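Local coordinates for DUF2235 domain-containing protein (Pseudomonas aeruginosa, PDB 4O5P), which is a phospholipase effector of the type VI secretion system, Tle1, and probably hydrolyses membrane phospholipids through an alpha/beta-hydrolase catalytic domain, at residues 122-127 with 522-527; 458-463 with 653-658. One frame throughout, in Å; residues are numbered along the deposited sequence.

Contacts 1 and 2 lie on opposite sides of the chain's centre, with their own centres 42 Å apart and their nearest atoms about 26 Å apart. Along the chain their segments alternate: the loop 122-127 comes first, then helix 451-463, then helix 507-528, and last helix 649-657. Contact 1 ties a loop that follows strand 111-116 of the mixed, mostly parallel sheet to a helix of the region that matches the C-terminal domain of Tle1-like effectors. Contact 2 joins two helices of that same region. The C-terminal sequence therefore reaches both flanks of the molecule, and the two contacts are separate pieces of packing, one against a loop and one among helices.

Contact 1. Residues 122-127 with 522-527; sequences VFPDIK and REYAAA
Tyr524 reaches from helix 507-528 and lays the far end of its ring against Val122 and Pro124 of the loop. Its CG stands anti to the backbone N (chi1 177°), which carries the ring outward from the helix so that the phenol end, rather than the helix backbone, meets the loop. Val122 answers with one methyl branch. CG1 sits 3.9 Å from Tyr524 CE2 and an equal 3.9 Å from Tyr524 OH, so the methyl bears on the corner of the ring where the hydroxyl is attached, approaching at a slant.

Pro124 adds a second touch from the loop: its CG lies 3.8 Å from Tyr524 OH, and the proline side chain crosses that of the tyrosine at about a right angle. The hydroxyl oxygen is thus bordered by two aliphatic carbons, and the contact is van der Waals throughout. Val122 is buried, while Pro124 and Tyr524 are partly exposed, so the patch is partly buried, and it is small: 99 Å² summed over both sides.

The loop has bonds of its own. Lys127 N bonds to Pro124 O at 2.8 Å, and Ile126 N reaches Phe123 O at 3.2 Å, closing a short 3-10 turn at 124-125. Phe123 meets Trp148 of helix 139-162 edge-to-face, and Asp125 hydrogen-bonds to the same indole; Lys127 forms a salt bridge with Glu176. The Tyr524 side chain also touches Val562, and Val122 is backbone-bonded to Glu563. This is peripheral helix-to-loop packing, in which one helix aromatic rests on Val122 and Pro124, at the start of a 3-10 turn in the loop that joins strand 111-116 to helix 139-162.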
ATOM      1  N   VAL A 122      -0.670  14.910  -2.027  1.00 19.44           N
ATOM      2  CA  VAL A 122      -0.456  16.012  -1.100  1.00 20.20           C
ATOM      3  C   VAL A 122      -1.141  15.783   0.272  1.00 21.09           C
ATOM      4  O   VAL A 122      -2.293  15.315   0.344  1.00 18.38           O
ATOM      5  CB  VAL A 122      -0.914  17.335  -1.751  1.00 21.09           C
ATOM      6  CG1 VAL A 122      -1.072  18.419  -0.730  1.00 20.50           C
ATOM      7  CG2 VAL A 122       0.079  17.756  -2.851  1.00 22.79           C
ATOM      8  N   PHE A 123      -0.412  16.097   1.344  1.00 19.06           N
ATOM      9  CA  PHE A 123      -0.909  15.974   2.707  1.00 21.44           C
ATOM     10  C   PHE A 123      -0.393  17.167   3.511  1.00 19.78           C
ATOM     11  O   PHE A 123       0.732  17.130   4.027  1.00 20.66           O
ATOM     12  CB  PHE A 123      -0.406  14.679   3.351  1.00 17.29           C
ATOM     13  CG  PHE A 123      -1.186  14.257   4.581  1.00 21.40           C
ATOM     14  CD1 PHE A 123      -2.284  14.994   5.018  1.00 24.07           C
ATOM     15  CD2 PHE A 123      -0.807  13.134   5.308  1.00 19.94           C
ATOM     16  CE1 PHE A 123      -2.998  14.609   6.147  1.00 21.26           C
ATOM     17  CE2 PHE A 123      -1.517  12.744   6.439  1.00 22.22           C
ATOM     18  CZ  PHE A 123      -2.610  13.492   6.860  1.00 20.43           C
ATOM     19  N   PRO A 124      -1.206  18.228   3.602  1.00 22.91           N
ATOM     20  CA  PRO A 124      -0.789  19.482   4.254  1.00 25.61           C
ATOM     21  C   PRO A 124      -0.409  19.270   5.715  1.00 24.09           C
ATOM     22  O   PRO A 124       0.542  19.892   6.173  1.00 24.73           O
ATOM     23  CB  PRO A 124      -2.039  20.361   4.152  1.00 26.89           C
ATOM     24  CG  PRO A 124      -2.785  19.820   2.949  1.00 22.31           C
ATOM     25  CD  PRO A 124      -2.542  18.332   2.982  1.00 23.60           C
ATOM     26  N   ASP A 125      -1.114  18.374   6.406  1.00 24.91           N
ATOM     27  CA  ASP A 125      -0.899  18.126   7.832  1.00 25.93           C
ATOM     28  C   ASP A 125       0.517  17.654   8.173  1.00 26.84           C
ATOM     29  O   ASP A 125       0.970  17.801   9.315  1.00 32.15           O
ATOM     30  CB  ASP A 125      -1.919  17.108   8.372  1.00 24.25           C
ATOM     31  CG  ASP A 125      -3.351  17.608   8.296  1.00 30.92           C
ATOM     32  OD1 ASP A 125      -3.666  18.378   7.357  1.00 32.50           O
ATOM     33  OD2 ASP A 125      -4.168  17.222   9.170  1.00 25.55           O
ATOM     34  N   ILE A 126       1.201  17.073   7.191  1.00 22.74           N
ATOM     35  CA  ILE A 126       2.586  16.632   7.363  1.00 22.46           C
ATOM     36  C   ILE A 126       3.522  17.431   6.444  1.00 22.03           C
ATOM     37  O   ILE A 126       4.674  17.048   6.210  1.00 20.86           O
ATOM     38  CB  ILE A 126       2.738  15.120   7.101  1.00 21.90           C
ATOM     39  CG1 ILE A 126       2.279  14.767   5.684  1.00 20.24           C
ATOM     40  CG2 ILE A 126       1.959  14.309   8.164  1.00 20.12           C
ATOM     41  CD1 ILE A 126       2.839  13.448   5.183  1.00 18.48           C
ATOM     42  N   LYS A 127       2.994  18.539   5.933  1.00 20.85           N
ATOM     43  CA  LYS A 127       3.720  19.461   5.044  1.00 25.14           C
ATOM     44  C   LYS A 127       4.270  18.813   3.775  1.00 24.08           C
ATOM     45  O   LYS A 127       5.336  19.194   3.286  1.00 21.17           O
ATOM     46  CB  LYS A 127       4.820  20.212   5.800  1.00 27.52           C
ATOM     47  CG  LYS A 127       4.266  21.156   6.860  1.00 30.54           C
ATOM     48  CD  LYS A 127       5.373  21.906   7.589  1.00 33.80           C
ATOM     49  CE  LYS A 127       6.137  20.981   8.496  1.00 31.49           C
ATOM     50  NZ  LYS A 127       6.746  21.747   9.614  1.00 44.52           N
ATOM     51  N   ARG A 522       3.420  24.051  -8.730  1.00 38.42           N
ATOM     52  CA  ARG A 522       4.546  24.824  -8.208  1.00 38.20           C
ATOM     53  C   ARG A 522       4.070  26.063  -7.433  1.00 40.03           C
ATOM     54  O   ARG A 522       4.661  26.433  -6.405  1.00 42.23           O
ATOM     55  CB  ARG A 522       5.507  25.210  -9.336  1.00 44.70           C
ATOM     56  CG  ARG A 522       6.284  24.038  -9.933  1.00 42.87           C
ATOM     57  CD  ARG A 522       6.941  24.430 -11.256  1.00 50.51           C
ATOM     58  NE  ARG A 522       7.591  23.291 -11.902  1.00 50.34           N
ATOM     59  CZ  ARG A 522       8.909  23.124 -11.988  1.00 55.51           C
ATOM     60  NH1 ARG A 522       9.736  24.033 -11.483  1.00 52.31           N
ATOM     61  NH2 ARG A 522       9.402  22.049 -12.592  1.00 61.15           N
ATOM     62  N   GLU A 523       2.994  26.691  -7.915  1.00 42.88           N
ATOM     63  CA  GLU A 523       2.387  27.814  -7.199  1.00 39.57           C
ATOM     64  C   GLU A 523       1.942  27.372  -5.815  1.00 39.56           C
ATOM     65  O   GLU A 523       2.238  28.032  -4.812  1.00 36.65           O
ATOM     66  CB  GLU A 523       1.168  28.355  -7.952  1.00 42.77           C
ATOM     67  CG  GLU A 523       1.476  29.281  -9.129  1.00 40.92           C
ATOM     68  CD  GLU A 523       0.234  29.593  -9.962  1.00 41.74           C
ATOM     69  OE1 GLU A 523      -0.897  29.436  -9.446  1.00 40.80           O
ATOM     70  OE2 GLU A 523       0.392  29.989 -11.137  1.00 42.99           O
ATOM     71  N   TYR A 524       1.213  26.258  -5.770  1.00 36.36           N
ATOM     72  CA  TYR A 524       0.718  25.731  -4.502  1.00 34.21           C
ATOM     73  C   TYR A 524       1.845  25.447  -3.523  1.00 31.65           C
ATOM     74  O   TYR A 524       1.779  25.828  -2.350  1.00 35.20           O
ATOM     75  CB  TYR A 524      -0.079  24.447  -4.732  1.00 31.51           C
ATOM     76  CG  TYR A 524      -0.558  23.807  -3.448  1.00 32.15           C
ATOM     77  CD1 TYR A 524      -1.620  24.349  -2.746  1.00 32.23           C
ATOM     78  CD2 TYR A 524       0.045  22.656  -2.946  1.00 31.74           C
ATOM     79  CE1 TYR A 524      -2.067  23.781  -1.583  1.00 34.77           C
ATOM     80  CE2 TYR A 524      -0.397  22.077  -1.774  1.00 31.94           C
ATOM     81  CZ  TYR A 524      -1.459  22.649  -1.100  1.00 31.49           C
ATOM     82  OH  TYR A 524      -1.919  22.099   0.067  1.00 28.75           O
ATOM     83  N   ALA A 525       2.879  24.766  -4.009  1.00 31.39           N
ATOM     84  CA  ALA A 525       3.967  24.327  -3.143  1.00 33.65           C
ATOM     85  C   ALA A 525       4.769  25.517  -2.610  1.00 39.82           C
ATOM     86  O   ALA A 525       5.008  25.624  -1.402  1.00 31.12           O
ATOM     87  CB  ALA A 525       4.867  23.345  -3.877  1.00 33.93           C
ATOM     88  N   ALA A 526       5.176  26.412  -3.514  1.00 37.43           N
ATOM     89  CA  ALA A 526       5.914  27.607  -3.115  1.00 34.54           C
ATOM     90  C   ALA A 526       5.103  28.482  -2.151  1.00 41.01           C
ATOM     91  O   ALA A 526       5.653  29.057  -1.201  1.00 44.90           O
ATOM     92  CB  ALA A 526       6.344  28.398  -4.345  1.00 41.83           C
ATOM     93  N   ALA A 527       3.795  28.582  -2.382  1.00 35.87           N
ATOM     94  CA  ALA A 527       2.946  29.332  -1.465  1.00 36.12           C
ATOM     95  C   ALA A 527       2.949  28.688  -0.081  1.00 40.20           C
ATOM     96  O   ALA A 527       3.502  29.250   0.871  1.00 44.36           O
ATOM     97  CB  ALA A 527       1.536  29.431  -1.999  1.00 39.89           C
TER

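Contact 2. Residues 458-463 with 653-658; sequences NAWQAQ and ALFDEQ
This is a buried apolar contact between two helices, 451-463 and 649-657, both in the region that matches the C-terminal domain of Tle1-like effectors. Within the two segments the nearest CA atoms, of Trp460 and Leu654, are 7.9 Å apart, and it is side chains that touch. The main touch is Trp460 CB against Leu654 CD2 at 3.7 Å, so the methyl packs at the root of the indole. A trans chi1 of -175° swings the Leu654 branch toward the tryptophan. Phe655 adds a looser touch from the end of its ring, with CZ 4.3 Å from Trp460 CD1.

Gln463, one turn along, brings its NE2 over one face of the indole; NE2 stands 3.2 Å off the Trp460 ring plane, over its margin rather than its middle. The same amide nitrogen donates to Trp460 O at 3.2 Å, a bent bond with an N-H...O angle of 136°. Leu479 of helix 469-487 touches both Gln463 and Phe655. The indole's own polar atom, NE1, is taken by Glu476. Dispersion and burial therefore account for the attraction between the two segments, while Trp460's N-H is satisfied by helix 469-487.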
ATOM      1  N   ASN A 458     -19.105 -14.399  -8.502  1.00 18.26           N
ATOM      2  CA  ASN A 458     -19.367 -15.749  -8.030  1.00 16.47           C
ATOM      3  C   ASN A 458     -18.901 -16.851  -8.992  1.00 17.91           C
ATOM      4  O   ASN A 458     -18.567 -17.945  -8.558  1.00 18.99           O
ATOM      5  CB  ASN A 458     -20.840 -15.903  -7.649  1.00 19.51           C
ATOM      6  CG  ASN A 458     -21.204 -15.084  -6.413  1.00 20.50           C
ATOM      7  OD1 ASN A 458     -20.366 -14.859  -5.538  1.00 17.38           O
ATOM      8  ND2 ASN A 458     -22.460 -14.632  -6.342  1.00 24.02           N
ATOM      9  N   ALA A 459     -18.848 -16.572 -10.293  1.00 18.61           N
ATOM     10  CA  ALA A 459     -18.299 -17.582 -11.208  1.00 21.06           C
ATOM     11  C   ALA A 459     -16.811 -17.763 -10.915  1.00 18.77           C
ATOM     12  O   ALA A 459     -16.287 -18.901 -10.822  1.00 18.12           O
ATOM     13  CB  ALA A 459     -18.523 -17.183 -12.655  1.00 18.53           C
ATOM     14  N   TRP A 460     -16.124 -16.633 -10.756  1.00 17.76           N
ATOM     15  CA  TRP A 460     -14.741 -16.717 -10.314  1.00 15.98           C
ATOM     16  C   TRP A 460     -14.617 -17.466  -8.983  1.00 15.96           C
ATOM     17  O   TRP A 460     -13.810 -18.384  -8.840  1.00 17.91           O
ATOM     18  CB  TRP A 460     -14.113 -15.330 -10.196  1.00 15.55           C
ATOM     19  CG  TRP A 460     -12.686 -15.434  -9.793  1.00 17.57           C
ATOM     20  CD1 TRP A 460     -11.610 -15.610 -10.617  1.00 14.15           C
ATOM     21  CD2 TRP A 460     -12.176 -15.441  -8.462  1.00 14.15           C
ATOM     22  NE1 TRP A 460     -10.457 -15.689  -9.879  1.00 14.23           N
ATOM     23  CE2 TRP A 460     -10.777 -15.589  -8.545  1.00 15.55           C
ATOM     24  CE3 TRP A 460     -12.765 -15.307  -7.198  1.00 15.77           C
ATOM     25  CZ2 TRP A 460      -9.952 -15.617  -7.418  1.00 13.91           C
ATOM     26  CZ3 TRP A 460     -11.951 -15.355  -6.071  1.00 16.59           C
ATOM     27  CH2 TRP A 460     -10.557 -15.497  -6.192  1.00 16.04           C
ATOM     28  N   GLN A 461     -15.426 -17.084  -8.005  1.00 19.04           N
ATOM     29  CA  GLN A 461     -15.303 -17.640  -6.672  1.00 18.06           C
ATOM     30  C   GLN A 461     -15.477 -19.148  -6.700  1.00 17.61           C
ATOM     31  O   GLN A 461     -14.761 -19.883  -6.012  1.00 14.04           O
ATOM     32  CB  GLN A 461     -16.335 -17.010  -5.748  1.00 18.57           C
ATOM     33  CG  GLN A 461     -16.085 -17.275  -4.274  1.00 16.81           C
ATOM     34  CD  GLN A 461     -16.561 -18.642  -3.817  1.00 18.66           C
ATOM     35  OE1 GLN A 461     -17.493 -19.217  -4.388  1.00 21.12           O
ATOM     36  NE2 GLN A 461     -15.921 -19.172  -2.778  1.00 18.96           N
ATOM     37  N   ALA A 462     -16.420 -19.597  -7.522  1.00 19.40           N
ATOM     38  CA  ALA A 462     -16.738 -21.013  -7.634  1.00 18.45           C
ATOM     39  C   ALA A 462     -15.672 -21.833  -8.364  1.00 19.37           C
ATOM     40  O   ALA A 462     -15.501 -23.012  -8.046  1.00 18.85           O
ATOM     41  CB  ALA A 462     -18.119 -21.204  -8.274  1.00 20.56           C
ATOM     42  N   GLN A 463     -14.965 -21.248  -9.336  1.00 16.90           N
ATOM     43  CA  GLN A 463     -13.902 -22.028 -10.004  1.00 18.33           C
ATOM     44  C   GLN A 463     -12.590 -22.061  -9.229  1.00 18.15           C
ATOM     45  O   GLN A 463     -11.714 -22.891  -9.492  1.00 17.30           O
ATOM     46  CB  GLN A 463     -13.612 -21.504 -11.413  1.00 18.62           C
ATOM     47  CG  GLN A 463     -13.092 -20.059 -11.456  1.00 18.40           C
ATOM     48  CD  GLN A 463     -11.590 -19.940 -11.256  1.00 16.03           C
ATOM     49  OE1 GLN A 463     -10.803 -20.771 -11.735  1.00 17.08           O
ATOM     50  NE2 GLN A 463     -11.180 -18.891 -10.541  1.00 15.23           N
ATOM     51  N   ALA A 653     -16.260 -13.011 -19.089  1.00 14.35           N
ATOM     52  CA  ALA A 653     -16.831 -11.664 -19.014  1.00 15.56           C
ATOM     53  C   ALA A 653     -16.320 -10.876 -17.804  1.00 15.27           C
ATOM     54  O   ALA A 653     -16.151  -9.655 -17.881  1.00 13.20           O
ATOM     55  CB  ALA A 653     -18.346 -11.710 -19.013  1.00 15.99           C
ATOM     56  N   LEU A 654     -16.078 -11.561 -16.690  1.00 16.09           N
ATOM     57  CA  LEU A 654     -15.458 -10.890 -15.543  1.00 14.89           C
ATOM     58  C   LEU A 654     -14.085 -10.351 -15.924  1.00 15.16           C
ATOM     59  O   LEU A 654     -13.762  -9.203 -15.611  1.00 14.54           O
ATOM     60  CB  LEU A 654     -15.308 -11.839 -14.365  1.00 13.64           C
ATOM     61  CG  LEU A 654     -14.783 -11.192 -13.077  1.00 17.05           C
ATOM     62  CD1 LEU A 654     -15.910 -10.451 -12.356  1.00 17.05           C
ATOM     63  CD2 LEU A 654     -14.163 -12.238 -12.147  1.00 15.77           C
ATOM     64  N   PHE A 655     -13.269 -11.170 -16.590  1.00 14.37           N
ATOM     65  CA  PHE A 655     -11.944 -10.657 -16.998  1.00 15.80           C
ATOM     66  C   PHE A 655     -12.005  -9.570 -18.066  1.00 15.62           C
ATOM     67  O   PHE A 655     -11.184  -8.633 -18.053  1.00 15.37           O
ATOM     68  CB  PHE A 655     -10.999 -11.787 -17.431  1.00 14.95           C
ATOM     69  CG  PHE A 655     -10.520 -12.624 -16.279  1.00 15.70           C
ATOM     70  CD1 PHE A 655      -9.461 -12.196 -15.490  1.00 14.26           C
ATOM     71  CD2 PHE A 655     -11.140 -13.821 -15.971  1.00 15.60           C
ATOM     72  CE1 PHE A 655      -9.016 -12.952 -14.417  1.00 13.51           C
ATOM     73  CE2 PHE A 655     -10.704 -14.590 -14.888  1.00 18.36           C
ATOM     74  CZ  PHE A 655      -9.639 -14.150 -14.112  1.00 16.59           C
ATOM     75  N   ASP A 656     -12.953  -9.706 -18.993  1.00 15.34           N
ATOM     76  CA  ASP A 656     -13.205  -8.676 -20.011  1.00 17.43           C
ATOM     77  C   ASP A 656     -13.610  -7.309 -19.444  1.00 16.34           C
ATOM     78  O   ASP A 656     -13.027  -6.293 -19.808  1.00 15.58           O
ATOM     79  CB  ASP A 656     -14.312  -9.133 -20.956  1.00 16.25           C
ATOM     80  CG  ASP A 656     -13.840 -10.109 -22.015  1.00 17.47           C
ATOM     81  OD1 ASP A 656     -12.701 -10.626 -21.954  1.00 16.08           O
ATOM     82  OD2 ASP A 656     -14.652 -10.378 -22.923  1.00 17.88           O
ATOM     83  N   GLU A 657     -14.619  -7.297 -18.564  1.00 14.16           N
ATOM     84  CA  GLU A 657     -15.295  -6.064 -18.154  1.00 15.71           C
ATOM     85  C   GLU A 657     -15.128  -5.664 -16.675  1.00 16.01           C
ATOM     86  O   GLU A 657     -15.619  -4.618 -16.254  1.00 19.17           O
ATOM     87  CB  GLU A 657     -16.798  -6.145 -18.487  1.00 17.84           C
ATOM     88  CG  GLU A 657     -17.107  -6.310 -19.978  1.00 17.44           C
ATOM     89  CD  GLU A 657     -18.598  -6.250 -20.268  1.00 24.48           C
ATOM     90  OE1 GLU A 657     -19.406  -6.448 -19.333  1.00 25.94           O
ATOM     91  OE2 GLU A 657     -18.965  -5.989 -21.431  1.00 33.48           O
ATOM     92  N   GLN A 658     -14.439  -6.480 -15.882  1.00 18.21           N
ATOM     93  CA  GLN A 658     -14.241  -6.123 -14.465  1.00 15.30           C
ATOM     94  C   GLN A 658     -12.770  -6.031 -14.051  1.00 15.69           C
ATOM     95  O   GLN A 658     -12.381  -5.090 -13.362  1.00 17.06           O
ATOM     96  CB  GLN A 658     -15.002  -7.087 -13.557  1.00 11.92           C
ATOM     97  CG  GLN A 658     -16.416  -6.583 -13.185  1.00 13.18           C
ATOM     98  CD  GLN A 658     -17.429  -6.671 -14.318  1.00 18.80           C
ATOM     99  OE1 GLN A 658     -17.405  -7.606 -15.119  1.00 15.44           O
ATOM    100  NE2 GLN A 658     -18.339  -5.696 -14.381  1.00 18.09           N
TER